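Local structure of DynE8 (Micromonospora chersina, 4AMM) at residues Leu101-Gln106 against Ala157-Leu162; Ala153-Gly158 against Glu179-Ser184. The protein is an iterative polyketide synthase of enediyne (dynemicin) biosynthesis, represented here by its acyltransferase domain, which probably loads the acyl building block for chain extension. One frame throughout, in Å; residues are numbered along the deposited sequence.

Interaction 1 of 2, residues Leu101-Gln106 against Ala157-Leu162; sequences LLFPGQ and AGIRWL
Residues 101-103, the end of strand 99-103, face residues 157-162 of helix 144-165: the backbones stay well apart, Phe-103 CA and Gly-158 CA 9.6 Å from each other, and two apolar side-chain pairs, Leu-101 with Leu-162 and Phe-103 with Ile-159, make the contact. Alternate residues of the strand do the touching. On the helix the two partners are three residues apart, and the turn that carries them is held by the backbone hydrogen bond from Leu-162 N to Gly-158 O, 3.0 Å. Both leucines point toward the opposite backbone and meet tip to tip, Leu-101 CD1 lying 3.5 Å from Leu-162 CD1. The same methyl of Leu-162 also comes to 4.0 Å from Leu-101 CD2, so one branch of Leu-162 touches both branches of Leu-101. Strand 99-103, helix 144-165 and strand 171-174 form a beta-alpha-beta crossover in the parallel sheet of the acyltransferase domain, and these pairs pack its helix against the middle strand of that sheet. Phe-103 and Ile-159 cross at about a right angle. With CG anti to the carbonyl carbon (chi1 -75°), the phenyl carries its far edge closer to the helix than its CB bond alone would. Ile-159 CG1 sits near the ring plane, 3.6 Å from Phe-103 CE1; the extended end of the isoleucine (chi2 165°) brings CD1 to 3.7 Å from the same Phe-103 CE1. An alanine in place of Phe-103 would remove the whole ring, and Ile-159 would probably be left without its strand partner, with a gap opened between sheet and helix. Trp-185 of helix 178-185 also touches Leu-101 and Ile-159.

Interaction 2 of 2, residues Ala153-Gly158 against Glu179-Ser184; sequences ADSLAG and ELAALS
Leu-156, Ala-181 and Ser-155 make most of this contact, in which two helices of the acyltransferase domain lie side by side: helix 144-165 and helix 178-185, the latter starting at the last glycine of a Gly-Xaa-Ser-Xaa-Gly sequence consistent with a nucleophile elbow. Small residues let the backbones come close, with the CA atoms of Ser-155 and Ala-181 6.4 Å apart. These two residues point at each other and touch carbon to carbon, Ser-155 CB lying 3.8 Å from Ala-181 CB. The hydroxyl of Ser-155 takes no part in that touch: set beside its own backbone N (chi1 -63°), OG bonds to Ile-151 O one turn earlier and to Val-348 O, so this buried polar atom is satisfied away from Ala-181. The CB bond of Leu-156 points neither toward nor away from the second helix, but the end of the side chain comes nearer and packs on Ser-184; the leucine also touches Ala-191 and Leu-195 of helix 191-206. Ser-184 OG, turned opposite the backbone N (chi1 -171°), is hydrogen-bonded to Leu-189 O, and its meeting with the leucine is van der Waals only, Leu-156 CD2 lying 3.8 Å from Ser-184 OG and 4.1 Å from Ser-184 CB.

The centres of interactions 1 and 2 lie about 5 Å apart, and both use helix 144-165, with Ala-157 and Gly-158 common to the two. Along the chain segment 101-106, on the end of strand 99-103, comes first, then this helix, then 179-184 on helix 178-185, which follows strand 171-174. Helix 144-165 thus meets the sheet in interaction 1 and the next helix in interaction 2. The two contacts also touch each other, Phe-103 CD1 lying 3.5 Å from Ala-181 CB, and Ile-159 CD1 packs near Ala-181 O. The strand and the two helices packed on it thus share a largely buried set of contacts beside the probable nucleophile elbow of the acyltransferase domain.

Interaction 1 of 2, residues Leu101-Gln106 against Ala157-Leu162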
ATOM      1  N   LEU A 101       1.446   3.428   7.381  1.00 11.64           N
ATOM      2  CA  LEU A 101       0.410   3.088   6.407  1.00 11.39           C
ATOM      3  C   LEU A 101       0.709   3.575   5.002  1.00 11.35           C
ATOM      4  O   LEU A 101       1.242   4.635   4.791  1.00 12.15           O
ATOM      5  CB  LEU A 101      -0.956   3.638   6.818  1.00 12.11           C
ATOM      6  CG  LEU A 101      -1.386   3.344   8.271  1.00 11.41           C
ATOM      7  CD1 LEU A 101      -2.751   3.968   8.483  1.00 12.72           C
ATOM      8  CD2 LEU A 101      -1.461   1.851   8.475  1.00 14.88           C
ATOM      9  N   LEU A 102       0.312   2.735   4.062  1.00 11.70           N
ATOM     10  CA  LEU A 102       0.357   3.096   2.583  1.00 11.16           C
ATOM     11  C   LEU A 102      -1.009   3.104   1.992  1.00 10.44           C
ATOM     12  O   LEU A 102      -1.708   2.095   2.084  1.00 12.25           O
ATOM     13  CB  LEU A 102       1.210   2.053   1.868  1.00 11.50           C
ATOM     14  CG  LEU A 102       2.618   1.790   2.422  1.00 10.85           C
ATOM     15  CD1 LEU A 102       3.273   0.571   1.661  1.00 15.20           C
ATOM     16  CD2 LEU A 102       3.518   2.977   2.293  1.00 16.63           C
ATOM     17  N   PHE A 103      -1.395   4.239   1.377  1.00  9.78           N
ATOM     18  CA  PHE A 103      -2.713   4.304   0.758  1.00 11.01           C
ATOM     19  C   PHE A 103      -2.540   4.347  -0.779  1.00 11.21           C
ATOM     20  O   PHE A 103      -1.922   5.295  -1.305  1.00 11.19           O
ATOM     21  CB  PHE A 103      -3.435   5.575   1.204  1.00 12.20           C
ATOM     22  CG  PHE A 103      -3.944   5.463   2.654  1.00 11.66           C
ATOM     23  CD1 PHE A 103      -5.159   4.870   2.875  1.00 12.64           C
ATOM     24  CD2 PHE A 103      -3.205   5.935   3.745  1.00 11.38           C
ATOM     25  CE1 PHE A 103      -5.671   4.712   4.195  1.00 12.65           C
ATOM     26  CE2 PHE A 103      -3.726   5.752   5.092  1.00 12.82           C
ATOM     27  CZ  PHE A 103      -4.941   5.171   5.299  1.00 11.96           C
ATOM     28  N   PRO A 104      -3.048   3.305  -1.469  1.00 11.99           N
ATOM     29  CA  PRO A 104      -2.767   3.203  -2.911  1.00 12.36           C
ATOM     30  C   PRO A 104      -3.547   4.174  -3.733  1.00 12.73           C
ATOM     31  O   PRO A 104      -4.626   4.722  -3.380  1.00 13.47           O
ATOM     32  CB  PRO A 104      -3.221   1.781  -3.216  1.00 14.13           C
ATOM     33  CG  PRO A 104      -4.378   1.568  -2.279  1.00 14.52           C
ATOM     34  CD  PRO A 104      -3.895   2.234  -0.948  1.00 12.29           C
ATOM     35  N   GLY A 105      -3.024   4.319  -4.961  1.00 14.20           N
ATOM     36  CA  GLY A 105      -3.822   5.023  -6.017  1.00 15.56           C
ATOM     37  C   GLY A 105      -4.321   4.014  -7.029  1.00 16.90           C
ATOM     38  O   GLY A 105      -4.431   2.777  -6.767  1.00 18.79           O
ATOM     39  N   GLN A 106      -4.615   4.577  -8.205  1.00 19.71           N
ATOM     40  CA  GLN A 106      -5.100   3.716  -9.281  1.00 23.29           C
ATOM     41  C   GLN A 106      -4.031   2.758  -9.853  1.00 25.44           C
ATOM     42  O   GLN A 106      -2.858   3.094  -9.885  1.00 28.58           O
ATOM     43  CB  GLN A 106      -5.849   4.665 -10.258  1.00 24.68           C
ATOM     44  CG  GLN A 106      -6.337   4.099 -11.508  1.00 29.73           C
ATOM     45  CD  GLN A 106      -6.859   5.211 -12.404  1.00 29.92           C
ATOM     46  OE1 GLN A 106      -6.316   5.486 -13.473  1.00 33.92           O
ATOM     47  NE2 GLN A 106      -7.864   5.861 -11.960  1.00 29.86           N
ATOM     48  N   ALA A 157     -12.967   1.820   3.823  1.00 13.54           N
ATOM     49  CA  ALA A 157     -13.329   0.566   4.538  1.00 13.56           C
ATOM     50  C   ALA A 157     -12.114   0.053   5.257  1.00 15.06           C
ATOM     51  O   ALA A 157     -12.227  -0.379   6.443  1.00 14.52           O
ATOM     52  CB  ALA A 157     -13.840  -0.463   3.571  1.00 14.42           C
ATOM     53  N   GLY A 158     -10.920   0.099   4.669  1.00 13.61           N
ATOM     54  CA  GLY A 158      -9.718  -0.268   5.456  1.00 11.70           C
ATOM     55  C   GLY A 158      -9.479   0.654   6.622  1.00 11.42           C
ATOM     56  O   GLY A 158      -9.026   0.114   7.644  1.00 12.12           O
ATOM     57  N   ILE A 159      -9.717   1.956   6.512  1.00 12.03           N
ATOM     58  CA  ILE A 159      -9.555   2.802   7.682  1.00 12.33           C
ATOM     59  C   ILE A 159     -10.590   2.380   8.746  1.00 12.92           C
ATOM     60  O   ILE A 159     -10.224   2.364   9.940  1.00 13.40           O
ATOM     61  CB  ILE A 159      -9.758   4.236   7.261  1.00 11.88           C
ATOM     62  CG1 ILE A 159      -8.564   4.693   6.382  1.00 13.52           C
ATOM     63  CG2 ILE A 159      -9.926   5.155   8.492  1.00 13.32           C
ATOM     64  CD1 ILE A 159      -8.826   5.986   5.600  1.00 14.87           C
ATOM     65  N   ARG A 160     -11.789   2.049   8.404  1.00 12.49           N
ATOM     66  CA  ARG A 160     -12.796   1.561   9.403  1.00 11.93           C
ATOM     67  C   ARG A 160     -12.249   0.290  10.046  1.00 12.80           C
ATOM     68  O   ARG A 160     -12.479   0.169  11.310  1.00 14.64           O
ATOM     69  CB  ARG A 160     -14.086   1.249   8.741  1.00 13.85           C
ATOM     70  CG  ARG A 160     -14.831   2.586   8.339  1.00 14.51           C
ATOM     71  CD  ARG A 160     -16.327   2.343   7.996  1.00 19.18           C
ATOM     72  NE  ARG A 160     -16.556   1.310   6.990  1.00 19.00           N
ATOM     73  CZ  ARG A 160     -16.643   1.474   5.648  1.00 21.96           C
ATOM     74  NH1 ARG A 160     -16.400   2.630   5.115  1.00 22.45           N
ATOM     75  NH2 ARG A 160     -16.915   0.446   4.856  1.00 27.84           N
ATOM     76  N   TRP A 161     -11.539  -0.591   9.359  1.00 12.16           N
ATOM     77  CA  TRP A 161     -10.943  -1.772  10.037  1.00 12.35           C
ATOM     78  C   TRP A 161      -9.867  -1.367  10.972  1.00 12.56           C
ATOM     79  O   TRP A 161      -9.804  -1.855  12.133  1.00 11.20           O
ATOM     80  CB  TRP A 161     -10.420  -2.715   8.915  1.00 11.93           C
ATOM     81  CG  TRP A 161      -9.724  -4.000   9.373  1.00 12.13           C
ATOM     82  CD1 TRP A 161      -8.428  -4.289   9.238  1.00 13.50           C
ATOM     83  CD2 TRP A 161     -10.361  -5.065  10.036  1.00 12.63           C
ATOM     84  NE1 TRP A 161      -8.192  -5.551   9.773  1.00 12.97           N
ATOM     85  CE2 TRP A 161      -9.366  -6.039  10.264  1.00 12.75           C
ATOM     86  CE3 TRP A 161     -11.674  -5.320  10.419  1.00 13.56           C
ATOM     87  CZ2 TRP A 161      -9.648  -7.282  10.913  1.00 15.78           C
ATOM     88  CZ3 TRP A 161     -11.961  -6.600  11.063  1.00 14.32           C
ATOM     89  CH2 TRP A 161     -10.919  -7.538  11.263  1.00 14.05           C
ATOM     90  N   LEU A 162      -8.974  -0.487  10.566  1.00 10.99           N
ATOM     91  CA  LEU A 162      -7.955   0.025  11.515  1.00 11.85           C
ATOM     92  C   LEU A 162      -8.612   0.674  12.719  1.00 12.84           C
ATOM     93  O   LEU A 162      -8.107   0.498  13.884  1.00 13.53           O
ATOM     94  CB  LEU A 162      -7.000   1.102  10.890  1.00 14.13           C
ATOM     95  CG  LEU A 162      -6.248   0.595   9.676  1.00 14.57           C
ATOM     96  CD1 LEU A 162      -5.464   1.771   9.072  1.00 19.24           C
ATOM     97  CD2 LEU A 162      -5.277  -0.539  10.027  1.00 15.59           C
TER

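Interaction 2 of 2, residues Ala153-Gly158 against Glu179-Ser184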
ATOM      1  N   ALA A 153     -13.336   4.270  -1.796  1.00 13.99           N
ATOM      2  CA  ALA A 153     -14.331   3.582  -0.921  1.00 14.15           C
ATOM      3  C   ALA A 153     -13.668   2.380  -0.257  1.00 15.02           C
ATOM      4  O   ALA A 153     -13.884   2.157   0.978  1.00 16.74           O
ATOM      5  CB  ALA A 153     -15.543   3.175  -1.746  1.00 15.36           C
ATOM      6  N   ASP A 154     -12.866   1.603  -0.949  1.00 15.79           N
ATOM      7  CA  ASP A 154     -12.188   0.436  -0.325  1.00 15.43           C
ATOM      8  C   ASP A 154     -11.188   0.938   0.695  1.00 15.70           C
ATOM      9  O   ASP A 154     -11.027   0.330   1.764  1.00 15.20           O
ATOM     10  CB  ASP A 154     -11.526  -0.501  -1.341  1.00 16.45           C
ATOM     11  CG  ASP A 154     -12.539  -1.316  -2.132  1.00 22.16           C
ATOM     12  OD1 ASP A 154     -13.635  -1.651  -1.610  1.00 25.64           O
ATOM     13  OD2 ASP A 154     -12.195  -1.660  -3.291  1.00 26.04           O
ATOM     14  N   SER A 155     -10.417   1.982   0.405  1.00 13.51           N
ATOM     15  CA  SER A 155      -9.471   2.556   1.420  1.00 14.54           C
ATOM     16  C   SER A 155     -10.214   2.992   2.658  1.00 13.71           C
ATOM     17  O   SER A 155      -9.687   2.841   3.806  1.00 13.58           O
ATOM     18  CB  SER A 155      -8.612   3.653   0.818  1.00 13.81           C
ATOM     19  OG  SER A 155      -7.823   3.037  -0.216  1.00 17.30           O
ATOM     20  N   LEU A 156     -11.358   3.632   2.488  1.00 14.67           N
ATOM     21  CA  LEU A 156     -12.099   4.125   3.682  1.00 13.26           C
ATOM     22  C   LEU A 156     -12.608   2.919   4.468  1.00 13.66           C
ATOM     23  O   LEU A 156     -12.652   2.984   5.701  1.00 14.72           O
ATOM     24  CB  LEU A 156     -13.307   4.980   3.214  1.00 14.19           C
ATOM     25  CG  LEU A 156     -12.849   6.288   2.638  1.00 14.61           C
ATOM     26  CD1 LEU A 156     -14.061   6.975   1.928  1.00 17.71           C
ATOM     27  CD2 LEU A 156     -12.259   7.293   3.680  1.00 17.52           C
ATOM     28  N   ALA A 157     -12.967   1.820   3.823  1.00 13.54           N
ATOM     29  CA  ALA A 157     -13.329   0.566   4.538  1.00 13.56           C
ATOM     30  C   ALA A 157     -12.114   0.053   5.257  1.00 15.06           C
ATOM     31  O   ALA A 157     -12.227  -0.379   6.443  1.00 14.52           O
ATOM     32  CB  ALA A 157     -13.840  -0.463   3.571  1.00 14.42           C
ATOM     33  N   GLY A 158     -10.920   0.099   4.669  1.00 13.61           N
ATOM     34  CA  GLY A 158      -9.718  -0.268   5.456  1.00 11.70           C
ATOM     35  C   GLY A 158      -9.479   0.654   6.622  1.00 11.42           C
ATOM     36  O   GLY A 158      -9.026   0.114   7.644  1.00 12.12           O
ATOM     37  N   GLU A 179      -3.355   9.946  -1.544  1.00 11.51           N
ATOM     38  CA  GLU A 179      -3.137  11.047  -0.574  1.00 10.41           C
ATOM     39  C   GLU A 179      -4.486  11.487  -0.041  1.00 14.01           C
ATOM     40  O   GLU A 179      -4.549  11.960   1.092  1.00 14.23           O
ATOM     41  CB  GLU A 179      -2.412  12.168  -1.257  1.00 12.68           C
ATOM     42  CG  GLU A 179      -1.905  13.244  -0.224  1.00 14.67           C
ATOM     43  CD  GLU A 179      -0.490  13.674  -0.482  1.00 16.55           C
ATOM     44  OE1 GLU A 179       0.368  12.868  -0.900  1.00 15.91           O
ATOM     45  OE2 GLU A 179      -0.133  14.867  -0.187  1.00 15.75           O
ATOM     46  N   LEU A 180      -5.556  11.440  -0.787  1.00 12.43           N
ATOM     47  CA  LEU A 180      -6.922  11.756  -0.272  1.00 13.15           C
ATOM     48  C   LEU A 180      -7.317  10.858   0.888  1.00 14.19           C
ATOM     49  O   LEU A 180      -7.803  11.366   1.936  1.00 14.67           O
ATOM     50  CB  LEU A 180      -8.036  11.671  -1.322  1.00 14.68           C
ATOM     51  CG  LEU A 180      -8.099  12.846  -2.276  1.00 17.75           C
ATOM     52  CD1 LEU A 180      -6.836  12.984  -3.169  1.00 17.54           C
ATOM     53  CD2 LEU A 180      -9.347  12.640  -3.147  1.00 17.47           C
ATOM     54  N   ALA A 181      -7.040   9.572   0.802  1.00 12.97           N
ATOM     55  CA  ALA A 181      -7.386   8.632   1.867  1.00 12.87           C
ATOM     56  C   ALA A 181      -6.423   8.885   3.021  1.00 13.04           C
ATOM     57  O   ALA A 181      -6.891   8.794   4.216  1.00 14.08           O
ATOM     58  CB  ALA A 181      -7.259   7.210   1.369  1.00 14.71           C
ATOM     59  N   ALA A 182      -5.142   9.156   2.800  1.00 11.93           N
ATOM     60  CA  ALA A 182      -4.211   9.435   3.886  1.00 12.98           C
ATOM     61  C   ALA A 182      -4.702  10.664   4.668  1.00 13.66           C
ATOM     62  O   ALA A 182      -4.630  10.646   5.938  1.00 15.50           O
ATOM     63  CB  ALA A 182      -2.775   9.604   3.383  1.00 13.48           C
ATOM     64  N   LEU A 183      -5.113  11.710   3.977  1.00 13.23           N
ATOM     65  CA  LEU A 183      -5.608  12.922   4.672  1.00 13.66           C
ATOM     66  C   LEU A 183      -6.847  12.576   5.436  1.00 16.03           C
ATOM     67  O   LEU A 183      -7.032  13.124   6.548  1.00 16.92           O
ATOM     68  CB  LEU A 183      -5.908  13.981   3.599  1.00 14.24           C
ATOM     69  CG  LEU A 183      -4.633  14.621   3.072  1.00 16.00           C
ATOM     70  CD1 LEU A 183      -4.874  15.495   1.861  1.00 18.88           C
ATOM     71  CD2 LEU A 183      -3.895  15.524   4.130  1.00 17.85           C
ATOM     72  N   SER A 184      -7.735  11.719   4.956  1.00 14.04           N
ATOM     73  CA  SER A 184      -8.966  11.350   5.677  1.00 14.80           C
ATOM     74  C   SER A 184      -8.572  10.596   6.943  1.00 15.10           C
ATOM     75  O   SER A 184      -9.049  10.893   8.065  1.00 17.09           O
ATOM     76  CB  SER A 184      -9.945  10.543   4.822  1.00 15.50           C
ATOM     77  OG  SER A 184     -11.185  10.417   5.519  1.00 17.95           O
TER